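Local coordinates for protein methylmalonyl-CoA carboxyltransferase 5S subunit (Propionibacterium freudenreichii subsp. shermanii, PDB 1RQB) that transfers a carboxyl group from the biotin of the 1.3S subunit to pyruvate, forming oxaloacetate, as the cobalt-dependent 5S component of transcarboxylase, at residues E18-R23 and T275-N280; L201-A206 and T234-M239; D208-I213 and A244-V249; V249-S254 and E266-M271. One frame throughout, in Å; residues are numbered along the deposited sequence.

Overall arrangement
The four contacts follow one sector of a TIM barrel from its partly buried N-terminal arm to its buried strands and helices. Contact 1, partly buried and farthest from the centre of the chain, joins the N-terminal arm to the segment around strand 277-278 beside the second subunit, mainly through polar and backbone bonds. Contacts 2, 3 and 4 are buried. Contacts 2 and 3 both use helix 203-217, held first by a serine-carbonyl bond and then by apolar packing. Contacts 3 and 4 share Val-249 of strand 248-251; contact 4 adds a carboxylate gripped by a serine. Arg-23 and Glu-18 link contact 1 to contact 3, while Leu-238 and Val-268 touch between contacts 2 and 4.

Contact 1: E18-R23 and T275-N280; sequences EVSEPR and TGYTTN
Where the N-terminal arm turns into the first strand of the TIM barrel, Ser-20 and Arg-23 meet Tyr-277 beside the dimer interface. The Tyr-277 hydroxyl donates to Ser-20 O at 2.9 Å, arriving 30° out of the carbonyl plane, and the same oxygen also accepts from Arg-15 NH1 of the second subunit. With CG anti to its carbonyl carbon (chi1 -53°), the tyrosine ring is carried along the arm until OH rests 3.5 Å from Val-19 CB. Arg-23 comes in at the ring's edge, its CG 4.0 Å from Tyr-277 CD2, and then runs on extended to its guanidinium. There NE gives a nearly straight bond to Ser-20 OG (3.1 Å), in the guanidinium plane, while NH2 is bonded to Val-246 O and Ile-242 O. Ser-20 OG in turn is bonded to Ile-242 O, so one hydroxyl ties arginine and helix end together. A phenylalanine in place of Tyr-277 would probably leave Ser-20 O without its bond from this side and the ring freer to shift. The short, weakly bonded strand 277-278 lies beside strand 23-29, outside the eight barrel strands, and Thr-278 N reaches Arg-23 O at 3.2 Å. The return bond, from Arg-23 N to Gly-276 O, is weak. Pro-22 CB lies 3.3 Å from that same Gly-276 O. Gly-276 has positive phi, and a CB there would jam against Thr-275 O and crowd Pro-22 CG. Just before it, Thr-275 OG1 accepts from Tyr-277 N, forming an ST turn, and the ring's CD1 side packs on Met-239.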
loop_
_atom_site.group_PDB
_atom_site.type_symbol
_atom_site.label_atom_id
_atom_site.label_comp_id
_atom_site.label_asym_id
_atom_site.label_seq_id
_atom_site.Cartn_x
_atom_site.Cartn_y
_atom_site.Cartn_z
ATOM N N GLU A 18 8.813 -24.039 -9.212
ATOM C CA GLU A 18 8.650 -24.958 -8.079
ATOM C C GLU A 18 8.215 -24.143 -6.859
ATOM O O GLU A 18 8.791 -23.094 -6.575
ATOM C CB GLU A 18 9.976 -25.652 -7.802
ATOM C CG GLU A 18 9.955 -26.601 -6.624
ATOM C CD GLU A 18 11.219 -27.428 -6.558
ATOM O OE1 GLU A 18 11.381 -28.322 -7.417
ATOM O OE2 GLU A 18 12.055 -27.174 -5.663
ATOM N N VAL A 19 7.188 -24.606 -6.150
ATOM C CA VAL A 19 6.723 -23.883 -4.958
ATOM C C VAL A 19 6.668 -24.858 -3.780
ATOM O O VAL A 19 6.549 -26.068 -3.973
ATOM C CB VAL A 19 5.340 -23.220 -5.181
ATOM C CG1 VAL A 19 5.442 -22.203 -6.313
ATOM C CG2 VAL A 19 4.274 -24.272 -5.504
ATOM N N SER A 20 6.753 -24.329 -2.567
ATOM C CA SER A 20 6.769 -25.183 -1.371
ATOM C C SER A 20 5.430 -25.898 -1.187
ATOM O O SER A 20 4.398 -25.500 -1.728
ATOM C CB SER A 20 7.122 -24.361 -0.120
ATOM O OG SER A 20 6.236 -23.267 0.058
ATOM N N GLU A 21 5.480 -26.972 -0.407
ATOM C CA GLU A 21 4.296 -27.793 -0.116
ATOM C C GLU A 21 3.300 -26.974 0.709
ATOM O O GLU A 21 3.686 -26.031 1.398
ATOM C CB GLU A 21 4.712 -29.028 0.697
ATOM C CG GLU A 21 5.246 -28.722 2.101
ATOM C CD GLU A 21 6.596 -28.011 2.118
ATOM O OE1 GLU A 21 7.007 -27.560 3.213
ATOM O OE2 GLU A 21 7.252 -27.908 1.056
ATOM N N PRO A 22 2.001 -27.314 0.631
ATOM C CA PRO A 22 0.966 -26.607 1.392
ATOM C C PRO A 22 1.395 -26.620 2.860
ATOM O O PRO A 22 1.857 -27.644 3.359
ATOM C CB PRO A 22 -0.276 -27.456 1.144
ATOM C CG PRO A 22 -0.053 -27.933 -0.286
ATOM C CD PRO A 22 1.406 -28.333 -0.257
ATOM N N ARG A 23 1.238 -25.500 3.560
ATOM C CA ARG A 23 1.706 -25.450 4.953
ATOM C C ARG A 23 1.240 -24.152 5.615
ATOM O O ARG A 23 0.764 -23.237 4.946
ATOM C CB ARG A 23 3.241 -25.479 4.941
ATOM C CG ARG A 23 3.843 -24.275 4.195
ATOM C CD ARG A 23 5.354 -24.439 3.831
ATOM N NE ARG A 23 5.836 -23.239 3.136
ATOM C CZ ARG A 23 6.293 -22.172 3.781
ATOM N NH1 ARG A 23 6.340 -22.202 5.097
ATOM N NH2 ARG A 23 6.642 -21.056 3.133
ATOM N N THR A 275 -4.408 -20.926 -1.999
ATOM C CA THR A 275 -3.076 -21.182 -2.570
ATOM C C THR A 275 -2.451 -22.442 -1.965
ATOM O O THR A 275 -1.428 -22.922 -2.453
ATOM C CB THR A 275 -2.078 -20.043 -2.233
ATOM O OG1 THR A 275 -1.902 -19.984 -0.809
ATOM C CG2 THR A 275 -2.590 -18.686 -2.739
ATOM N N GLY A 276 -3.036 -22.958 -0.888
ATOM C CA GLY A 276 -2.445 -24.109 -0.207
ATOM C C GLY A 276 -1.705 -23.625 1.038
ATOM O O GLY A 276 -1.391 -24.402 1.939
ATOM N N TYR A 277 -1.399 -22.333 1.093
ATOM C CA TYR A 277 -0.720 -21.779 2.275
ATOM C C TYR A 277 -1.765 -21.092 3.153
ATOM O O TYR A 277 -2.796 -20.626 2.670
ATOM C CB TYR A 277 0.327 -20.734 1.874
ATOM C CG TYR A 277 1.296 -21.240 0.849
ATOM C CD1 TYR A 277 1.298 -20.720 -0.448
ATOM C CD2 TYR A 277 2.201 -22.262 1.161
ATOM C CE1 TYR A 277 2.182 -21.196 -1.414
ATOM C CE2 TYR A 277 3.087 -22.753 0.198
ATOM C CZ TYR A 277 3.069 -22.206 -1.089
ATOM O OH TYR A 277 3.942 -22.658 -2.047
ATOM N N THR A 278 -1.504 -21.048 4.446
ATOM C CA THR A 278 -2.445 -20.364 5.342
ATOM C C THR A 278 -1.693 -19.903 6.592
ATOM O O THR A 278 -0.524 -20.234 6.781
ATOM C CB THR A 278 -3.620 -21.311 5.705
ATOM O OG1 THR A 278 -4.677 -20.553 6.305
ATOM C CG2 THR A 278 -3.161 -22.403 6.662
ATOM N N THR A 279 -2.351 -19.084 7.402
ATOM C CA THR A 279 -1.785 -18.616 8.676
ATOM C C THR A 279 -2.733 -19.101 9.774
ATOM O O THR A 279 -3.843 -19.544 9.483
ATOM C CB THR A 279 -1.760 -17.082 8.790
ATOM O OG1 THR A 279 -3.100 -16.608 8.961
ATOM C CG2 THR A 279 -1.137 -16.440 7.547
ATOM N N ASN A 280 -2.320 -19.033 11.027
ATOM C CA ASN A 280 -3.245 -19.465 12.084
ATOM C C ASN A 280 -3.706 -18.239 12.875
ATOM O O ASN A 280 -3.870 -18.300 14.092
ATOM C CB ASN A 280 -2.589 -20.496 13.018
ATOM C CG ASN A 280 -1.404 -19.938 13.773
ATOM O OD1 ASN A 280 -0.344 -19.703 13.193
ATOM N ND2 ASN A 280 -1.571 -19.729 15.081
#

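Contact 2: L201-A206 and T234-M239; sequences LKPQPA and TEVSLM
The flat group met by Ser-237 is the Lys-202 to Pro-203 peptide: OG sits over one of its faces, 3.1 Å from Lys-202 C and almost directly above it. Pro-203 N is equally near OG but carries no hydrogen, so OG only packs over this peptide. The bond is made to the preceding peptide, whose oxygen is approached 34° out of the carbonyl plane: Ser-237 OG donates to Leu-201 O at 2.7 Å. In the TIM barrel of this family, helices 203-217 and 234-243 are successive outer helices, with strand 223-225 between them in sequence, and the contact brings their first turns side by side. The closest pair of CA atoms, Pro-203 and Ser-237, is only 3.9 Å apart, a close approach consistent with the small side chains of Ser-237 and Ala-206. Placed anti to its own carbonyl carbon (chi1 -61°), Ser-237 OG is brought to Leu-201 O, with a weak second bond to Val-233 O just before its own helix. The rim of the Pro-203 ring meets Val-236, CG to CG1, at 3.6 Å, the two side chains slanting past each other. Lys-202 occupies the N-cap position and directs its side chain elsewhere, making salt bridges to Glu-273 and Glu-270 of the second subunit. On the side facing the metal site, Thr-234 OG1 is bonded to the backbone oxygen of the cobalt ligand His-228, while its methyl, CG2, lies 3.7 Å from Leu-201 O. One turn after Pro-203, Ala-206 CB rests 3.7 Å from Ser-237 O.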
loop_
_atom_site.group_PDB
_atom_site.type_symbol
_atom_site.label_atom_id
_atom_site.label_comp_id
_atom_site.label_asym_id
_atom_site.label_seq_id
_atom_site.Cartn_x
_atom_site.Cartn_y
_atom_site.Cartn_z
ATOM N N LEU A 201 14.059 -5.466 -1.382
ATOM C CA LEU A 201 13.935 -6.868 -1.810
ATOM C C LEU A 201 12.782 -7.055 -2.799
ATOM O O LEU A 201 11.610 -6.954 -2.441
ATOM C CB LEU A 201 13.730 -7.778 -0.591
ATOM C CG LEU A 201 13.709 -9.279 -0.900
ATOM C CD1 LEU A 201 15.102 -9.750 -1.349
ATOM C CD2 LEU A 201 13.294 -10.040 0.364
ATOM N N LYS A 202 13.136 -7.337 -4.049
ATOM C CA LYS A 202 12.126 -7.572 -5.090
ATOM C C LYS A 202 11.718 -9.046 -5.053
ATOM O O LYS A 202 12.388 -9.869 -4.433
ATOM C CB LYS A 202 12.663 -7.177 -6.473
ATOM C CG LYS A 202 12.860 -5.657 -6.634
ATOM C CD LYS A 202 13.318 -5.319 -8.042
ATOM C CE LYS A 202 13.390 -3.813 -8.268
ATOM N NZ LYS A 202 13.531 -3.510 -9.725
ATOM N N PRO A 203 10.605 -9.387 -5.717
ATOM C CA PRO A 203 10.090 -10.757 -5.755
ATOM C C PRO A 203 11.035 -11.880 -6.190
ATOM O O PRO A 203 11.140 -12.894 -5.503
ATOM C CB PRO A 203 8.887 -10.648 -6.687
ATOM C CG PRO A 203 8.392 -9.266 -6.418
ATOM C CD PRO A 203 9.684 -8.467 -6.404
ATOM N N GLN A 204 11.735 -11.719 -7.310
ATOM C CA GLN A 204 12.589 -12.824 -7.772
ATOM C C GLN A 204 13.761 -13.037 -6.811
ATOM O O GLN A 204 14.110 -14.172 -6.492
ATOM C CB GLN A 204 13.101 -12.583 -9.195
ATOM C CG GLN A 204 13.715 -13.849 -9.786
ATOM C CD GLN A 204 12.683 -14.957 -9.915
ATOM O OE1 GLN A 204 11.650 -14.773 -10.557
ATOM N NE2 GLN A 204 12.951 -16.108 -9.295
ATOM N N PRO A 205 14.410 -11.949 -6.366
ATOM C CA PRO A 205 15.531 -12.103 -5.424
ATOM C C PRO A 205 15.050 -12.757 -4.126
ATOM O O PRO A 205 15.742 -13.582 -3.534
ATOM C CB PRO A 205 16.001 -10.664 -5.211
ATOM C CG PRO A 205 15.732 -10.021 -6.538
ATOM C CD PRO A 205 14.384 -10.592 -6.944
ATOM N N ALA A 206 13.846 -12.397 -3.677
ATOM C CA ALA A 206 13.303 -12.988 -2.445
ATOM C C ALA A 206 13.223 -14.509 -2.611
ATOM O O ALA A 206 13.693 -15.275 -1.770
ATOM C CB ALA A 206 11.889 -12.414 -2.150
ATOM N N THR A 234 7.166 -5.055 -1.899
ATOM C CA THR A 234 7.481 -6.188 -1.015
ATOM C C THR A 234 6.311 -7.098 -0.637
ATOM O O THR A 234 6.553 -8.197 -0.140
ATOM C CB THR A 234 8.215 -5.717 0.252
ATOM O OG1 THR A 234 7.367 -4.839 0.994
ATOM C CG2 THR A 234 9.517 -4.995 -0.130
ATOM N N GLU A 235 5.052 -6.716 -0.820
ATOM C CA GLU A 235 4.043 -7.723 -0.456
ATOM C C GLU A 235 4.115 -8.853 -1.485
ATOM O O GLU A 235 3.868 -10.021 -1.186
ATOM C CB GLU A 235 2.632 -7.140 -0.395
ATOM C CG GLU A 235 1.630 -8.164 0.138
ATOM C CD GLU A 235 0.301 -7.545 0.515
ATOM O OE1 GLU A 235 0.268 -6.726 1.452
ATOM O OE2 GLU A 235 -0.712 -7.875 -0.126
ATOM N N VAL A 236 4.479 -8.509 -2.713
ATOM C CA VAL A 236 4.626 -9.560 -3.730
ATOM C C VAL A 236 5.867 -10.385 -3.380
ATOM O O VAL A 236 5.905 -11.592 -3.607
ATOM C CB VAL A 236 4.772 -8.956 -5.123
ATOM C CG1 VAL A 236 4.884 -10.079 -6.166
ATOM C CG2 VAL A 236 3.550 -8.084 -5.423
ATOM N N SER A 237 6.877 -9.729 -2.805
ATOM C CA SER A 237 8.100 -10.427 -2.381
ATOM C C SER A 237 7.752 -11.419 -1.269
ATOM O O SER A 237 8.292 -12.524 -1.230
ATOM C CB SER A 237 9.158 -9.424 -1.894
ATOM O OG SER A 237 9.513 -8.537 -2.954
ATOM N N LEU A 238 6.866 -11.031 -0.352
ATOM C CA LEU A 238 6.442 -11.946 0.719
ATOM C C LEU A 238 5.793 -13.188 0.102
ATOM O O LEU A 238 6.048 -14.312 0.533
ATOM C CB LEU A 238 5.430 -11.271 1.647
ATOM C CG LEU A 238 5.964 -10.643 2.935
ATOM C CD1 LEU A 238 7.047 -9.659 2.632
ATOM C CD2 LEU A 238 4.821 -9.981 3.693
HETATM N N MSE A 239 4.945 -12.993 -0.902
HETATM C CA MSE A 239 4.280 -14.136 -1.548
HETATM C C MSE A 239 5.336 -15.046 -2.181
HETATM O O MSE A 239 5.269 -16.267 -2.047
HETATM C CB MSE A 239 3.302 -13.666 -2.631
HETATM C CG MSE A 239 2.585 -14.811 -3.358
HETATM SE SE MSE A 239 1.292 -15.767 -2.210
HETATM C CE MSE A 239 2.301 -17.343 -1.845
#

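Contact 3: D208-I213 and A244-V249; sequences DIIKAI and AGVDVV
Lys-211 packs beside Ala-244 and carries its NZ on to Glu-18 OE2 in a salt bridge, with a weak hydrogen bond to Tyr-207 OH. Across the contact itself no hydrogen bond forms; the lysine contributes its aliphatic part. Bends at chi2 (61°) and chi4 turn that chain so that CD passes 4.1 Å from Ala-244 O before the ammonium group reaches the N-terminal arm. The apolar heart of the meeting is Ile-210. Its branching carbon CB touches Ala-244 CB at 3.7 Å, and the methyl of the alanine also lies close to Ile-210 CG2. That CG2 is anti to the backbone N, which sets it against the chain leaving Ala-244: it stands 3.8 Å from Val-246 N. The longer branch goes further, and its tip CD1 approaches Val-246 CG2 at 4.3 Å. Because alanine is so short, the helix can draw near, with Lys-211 CA and Ala-244 CA 5.1 Å apart. The chain then turns sharply at Gly-245, which leaves helix 234-243 with a phi of 107° in a Schellman motif, a backbone shape in which a side chain would be jammed against the preceding carbonyl oxygen. This is the turn from helix 234-243 into strand 248-251 of the TIM barrel, at the end of the barrel away from the cobalt. Ile-210 and Val-246 both also rest on Ile-223 of strand 223-225, so helix 203-217 is seated over the strand that follows it. On its other side Ile-209 and Ala-212 meet Val-174 of helix 174-186, while strand 248-251 runs parallel between strands 223-225 and 23-29.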
loop_
_atom_site.group_PDB
_atom_site.type_symbol
_atom_site.label_atom_id
_atom_site.label_comp_id
_atom_site.label_asym_id
_atom_site.label_seq_id
_atom_site.Cartn_x
_atom_site.Cartn_y
_atom_site.Cartn_z
ATOM N N ASP A 208 14.751 -16.468 -4.900
ATOM C CA ASP A 208 16.085 -17.040 -5.139
ATOM C C ASP A 208 16.924 -17.159 -3.863
ATOM O O ASP A 208 17.579 -18.176 -3.637
ATOM C CB ASP A 208 16.862 -16.203 -6.161
ATOM C CG ASP A 208 16.252 -16.255 -7.553
ATOM O OD1 ASP A 208 15.316 -17.044 -7.776
ATOM O OD2 ASP A 208 16.725 -15.502 -8.435
ATOM N N ILE A 209 16.923 -16.136 -3.021
ATOM C CA ILE A 209 17.737 -16.183 -1.797
ATOM C C ILE A 209 17.158 -17.185 -0.796
ATOM O O ILE A 209 17.888 -18.004 -0.238
ATOM C CB ILE A 209 17.853 -14.768 -1.147
ATOM C CG1 ILE A 209 18.702 -13.859 -2.043
ATOM C CG2 ILE A 209 18.508 -14.861 0.233
ATOM C CD1 ILE A 209 18.582 -12.365 -1.708
ATOM N N ILE A 210 15.856 -17.122 -0.555
ATOM C CA ILE A 210 15.230 -18.043 0.407
ATOM C C ILE A 210 15.418 -19.486 -0.064
ATOM O O ILE A 210 15.737 -20.378 0.722
ATOM C CB ILE A 210 13.713 -17.778 0.558
ATOM C CG1 ILE A 210 13.468 -16.386 1.149
ATOM C CG2 ILE A 210 13.082 -18.844 1.452
ATOM C CD1 ILE A 210 14.033 -16.205 2.512
ATOM N N LYS A 211 15.234 -19.708 -1.355
ATOM C CA LYS A 211 15.384 -21.056 -1.920
ATOM C C LYS A 211 16.837 -21.524 -1.793
ATOM O O LYS A 211 17.096 -22.673 -1.436
ATOM C CB LYS A 211 14.955 -21.032 -3.391
ATOM C CG LYS A 211 14.833 -22.404 -4.039
ATOM C CD LYS A 211 13.767 -23.224 -3.308
ATOM C CE LYS A 211 13.527 -24.571 -3.980
ATOM N NZ LYS A 211 12.904 -24.392 -5.321
ATOM N N ALA A 212 17.798 -20.646 -2.067
ATOM C CA ALA A 212 19.213 -21.041 -2.007
ATOM C C ALA A 212 19.631 -21.384 -0.576
ATOM O O ALA A 212 20.416 -22.306 -0.358
ATOM C CB ALA A 212 20.109 -19.937 -2.579
ATOM N N ILE A 213 19.122 -20.644 0.402
ATOM C CA ILE A 213 19.474 -20.920 1.803
ATOM C C ILE A 213 18.887 -22.270 2.221
ATOM O O ILE A 213 19.576 -23.099 2.815
ATOM C CB ILE A 213 18.958 -19.796 2.743
ATOM C CG1 ILE A 213 19.738 -18.503 2.462
ATOM C CG2 ILE A 213 19.165 -20.197 4.214
ATOM C CD1 ILE A 213 19.282 -17.271 3.285
ATOM N N ALA A 244 8.945 -19.903 -1.835
ATOM C CA ALA A 244 10.306 -20.447 -1.718
ATOM C C ALA A 244 10.488 -21.203 -0.400
ATOM O O ALA A 244 11.520 -21.837 -0.188
ATOM C CB ALA A 244 11.337 -19.335 -1.836
ATOM N N GLY A 245 9.505 -21.125 0.494
ATOM C CA GLY A 245 9.602 -21.849 1.755
ATOM C C GLY A 245 9.871 -21.078 3.042
ATOM O O GLY A 245 10.215 -21.682 4.059
ATOM N N VAL A 246 9.714 -19.758 3.025
ATOM C CA VAL A 246 9.972 -18.973 4.242
ATOM C C VAL A 246 9.032 -19.432 5.359
ATOM O O VAL A 246 7.858 -19.727 5.135
ATOM C CB VAL A 246 9.844 -17.451 3.969
ATOM C CG1 VAL A 246 8.365 -17.009 3.949
ATOM C CG2 VAL A 246 10.639 -16.686 5.025
ATOM N N ASP A 247 9.557 -19.459 6.579
ATOM C CA ASP A 247 8.807 -19.968 7.737
ATOM C C ASP A 247 7.906 -18.915 8.384
ATOM O O ASP A 247 6.795 -19.240 8.800
ATOM C CB ASP A 247 9.796 -20.499 8.774
ATOM C CG ASP A 247 10.679 -21.594 8.205
ATOM O OD1 ASP A 247 10.275 -22.770 8.285
ATOM O OD2 ASP A 247 11.755 -21.278 7.646
ATOM N N VAL A 248 8.382 -17.676 8.481
ATOM C CA VAL A 248 7.629 -16.609 9.158
ATOM C C VAL A 248 7.820 -15.284 8.417
ATOM O O VAL A 248 8.914 -15.004 7.928
ATOM C CB VAL A 248 8.177 -16.370 10.613
ATOM C CG1 VAL A 248 7.413 -15.200 11.299
ATOM C CG2 VAL A 248 8.100 -17.660 11.442
ATOM N N VAL A 249 6.772 -14.460 8.328
ATOM C CA VAL A 249 6.927 -13.134 7.710
ATOM C C VAL A 249 6.435 -12.077 8.701
ATOM O O VAL A 249 5.522 -12.346 9.482
ATOM C CB VAL A 249 6.166 -13.023 6.346
ATOM C CG1 VAL A 249 6.791 -14.005 5.317
ATOM C CG2 VAL A 249 4.692 -13.323 6.528
#

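Contact 4: V249-S254 and E266-M271; sequences VDTAIS and ESVAEM
In the TIM barrel, strand 248-251 is followed by helix 265-271, and here Ser-254, in the chain leading on from Thr-251, meets Glu-266 in the helix's first turn. Both carboxylate oxygens are used. Ser-254 N donates to the syn lone pair of OE1 at 2.8 Å, whereas Ser-254 OG gives its proton to OE2, also at 2.8 Å, from 41° above the carboxylate plane. The opposite face is roofed by Ile-253, with CD1 3.6 Å from Glu-266 CD. A kink at chi2 (103°) swings the carboxylate back toward Ser-254. Replacing Glu-266 by an alanine would probably leave Ser-254 N and OG without their acceptor and set the chain around Ser-254 freer to move. Deeper in, the packing is apolar: Thr-251 CG2 meets Val-268 CG2 at 3.7 Å, and Val-249 CG2 lies 4.2 Å from Val-268 CG1. Thr-251 turns its hydroxyl to Thr-265 OG1. Val-268 lies between sheet and helices, touching Ile-27 of strand 23-29 and Leu-238 of helix 234-243, while Arg-290 of helix 283-296 packs beside Glu-266 and Ser-254.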
loop_
_atom_site.group_PDB
_atom_site.type_symbol
_atom_site.label_atom_id
_atom_site.label_comp_id
_atom_site.label_asym_id
_atom_site.label_seq_id
_atom_site.Cartn_x
_atom_site.Cartn_y
_atom_site.Cartn_z
ATOM N N VAL A 249 6.772 -14.460 8.328
ATOM C CA VAL A 249 6.927 -13.134 7.710
ATOM C C VAL A 249 6.435 -12.077 8.701
ATOM O O VAL A 249 5.522 -12.346 9.482
ATOM C CB VAL A 249 6.166 -13.023 6.346
ATOM C CG1 VAL A 249 6.791 -14.005 5.317
ATOM C CG2 VAL A 249 4.692 -13.323 6.528
ATOM N N ASP A 250 7.077 -10.901 8.720
ATOM C CA ASP A 250 6.707 -9.814 9.641
ATOM C C ASP A 250 5.715 -8.865 8.966
ATOM O O ASP A 250 5.900 -8.477 7.812
ATOM C CB ASP A 250 7.930 -8.983 10.057
ATOM C CG ASP A 250 8.984 -9.785 10.787
ATOM O OD1 ASP A 250 8.815 -11.012 10.945
ATOM O OD2 ASP A 250 9.992 -9.169 11.202
ATOM N N THR A 251 4.676 -8.473 9.703
ATOM C CA THR A 251 3.658 -7.554 9.175
ATOM C C THR A 251 3.170 -6.640 10.302
ATOM O O THR A 251 3.473 -6.852 11.475
ATOM C CB THR A 251 2.435 -8.333 8.605
ATOM O OG1 THR A 251 1.812 -9.070 9.669
ATOM C CG2 THR A 251 2.874 -9.322 7.514
ATOM N N ALA A 252 2.401 -5.626 9.927
ATOM C CA ALA A 252 1.852 -4.678 10.910
ATOM C C ALA A 252 0.335 -4.604 10.722
ATOM O O ALA A 252 -0.145 -4.576 9.590
ATOM C CB ALA A 252 2.466 -3.277 10.700
ATOM N N ILE A 253 -0.412 -4.548 11.827
ATOM C CA ILE A 253 -1.879 -4.457 11.738
ATOM C C ILE A 253 -2.231 -3.352 10.738
ATOM O O ILE A 253 -1.593 -2.301 10.705
ATOM C CB ILE A 253 -2.498 -4.233 13.145
ATOM C CG1 ILE A 253 -3.964 -4.716 13.161
ATOM C CG2 ILE A 253 -2.364 -2.776 13.552
ATOM C CD1 ILE A 253 -4.114 -6.230 12.989
ATOM N N SER A 254 -3.271 -3.582 9.934
ATOM C CA SER A 254 -3.622 -2.709 8.803
ATOM C C SER A 254 -3.792 -1.223 9.139
ATOM O O SER A 254 -3.482 -0.385 8.294
ATOM C CB SER A 254 -4.859 -3.250 8.062
ATOM O OG SER A 254 -6.021 -3.198 8.861
ATOM N N GLU A 266 -3.521 -8.323 8.098
ATOM C CA GLU A 266 -4.754 -8.936 7.580
ATOM C C GLU A 266 -4.664 -9.169 6.070
ATOM O O GLU A 266 -5.178 -10.167 5.567
ATOM C CB GLU A 266 -5.957 -8.063 7.902
ATOM C CG GLU A 266 -6.115 -7.781 9.390
ATOM C CD GLU A 266 -5.651 -6.377 9.747
ATOM O OE1 GLU A 266 -4.445 -6.072 9.591
ATOM O OE2 GLU A 266 -6.503 -5.573 10.166
ATOM N N SER A 267 -4.036 -8.251 5.338
ATOM C CA SER A 267 -3.917 -8.422 3.882
ATOM C C SER A 267 -3.054 -9.647 3.572
ATOM O O SER A 267 -3.381 -10.441 2.690
ATOM C CB SER A 267 -3.302 -7.173 3.251
ATOM O OG SER A 267 -4.147 -6.048 3.447
ATOM N N VAL A 268 -1.953 -9.809 4.302
ATOM C CA VAL A 268 -1.067 -10.959 4.073
ATOM C C VAL A 268 -1.805 -12.254 4.414
ATOM O O VAL A 268 -1.681 -13.254 3.709
ATOM C CB VAL A 268 0.239 -10.829 4.893
ATOM C CG1 VAL A 268 1.023 -12.132 4.869
ATOM C CG2 VAL A 268 1.089 -9.725 4.295
ATOM N N ALA A 269 -2.613 -12.243 5.472
ATOM C CA ALA A 269 -3.336 -13.476 5.820
ATOM C C ALA A 269 -4.411 -13.784 4.775
ATOM O O ALA A 269 -4.554 -14.929 4.345
ATOM C CB ALA A 269 -3.983 -13.353 7.212
ATOM N N GLU A 270 -5.167 -12.768 4.358
ATOM C CA GLU A 270 -6.266 -12.984 3.403
ATOM C C GLU A 270 -5.783 -13.376 2.004
ATOM O O GLU A 270 -6.438 -14.162 1.322
ATOM C CB GLU A 270 -7.130 -11.727 3.286
ATOM C CG GLU A 270 -7.847 -11.349 4.562
ATOM C CD GLU A 270 -9.231 -11.973 4.686
ATOM O OE1 GLU A 270 -9.559 -12.920 3.929
ATOM O OE2 GLU A 270 -9.995 -11.508 5.556
HETATM N N MSE A 271 -4.646 -12.856 1.570
HETATM C CA MSE A 271 -4.171 -13.118 0.203
HETATM C C MSE A 271 -3.820 -14.592 -0.021
HETATM O O MSE A 271 -3.704 -15.020 -1.167
HETATM C CB MSE A 271 -2.931 -12.282 -0.109
HETATM C CG MSE A 271 -1.670 -12.743 0.610
HETATM SE SE MSE A 271 -0.063 -11.659 0.198
HETATM C CE MSE A 271 1.332 -12.871 0.796
#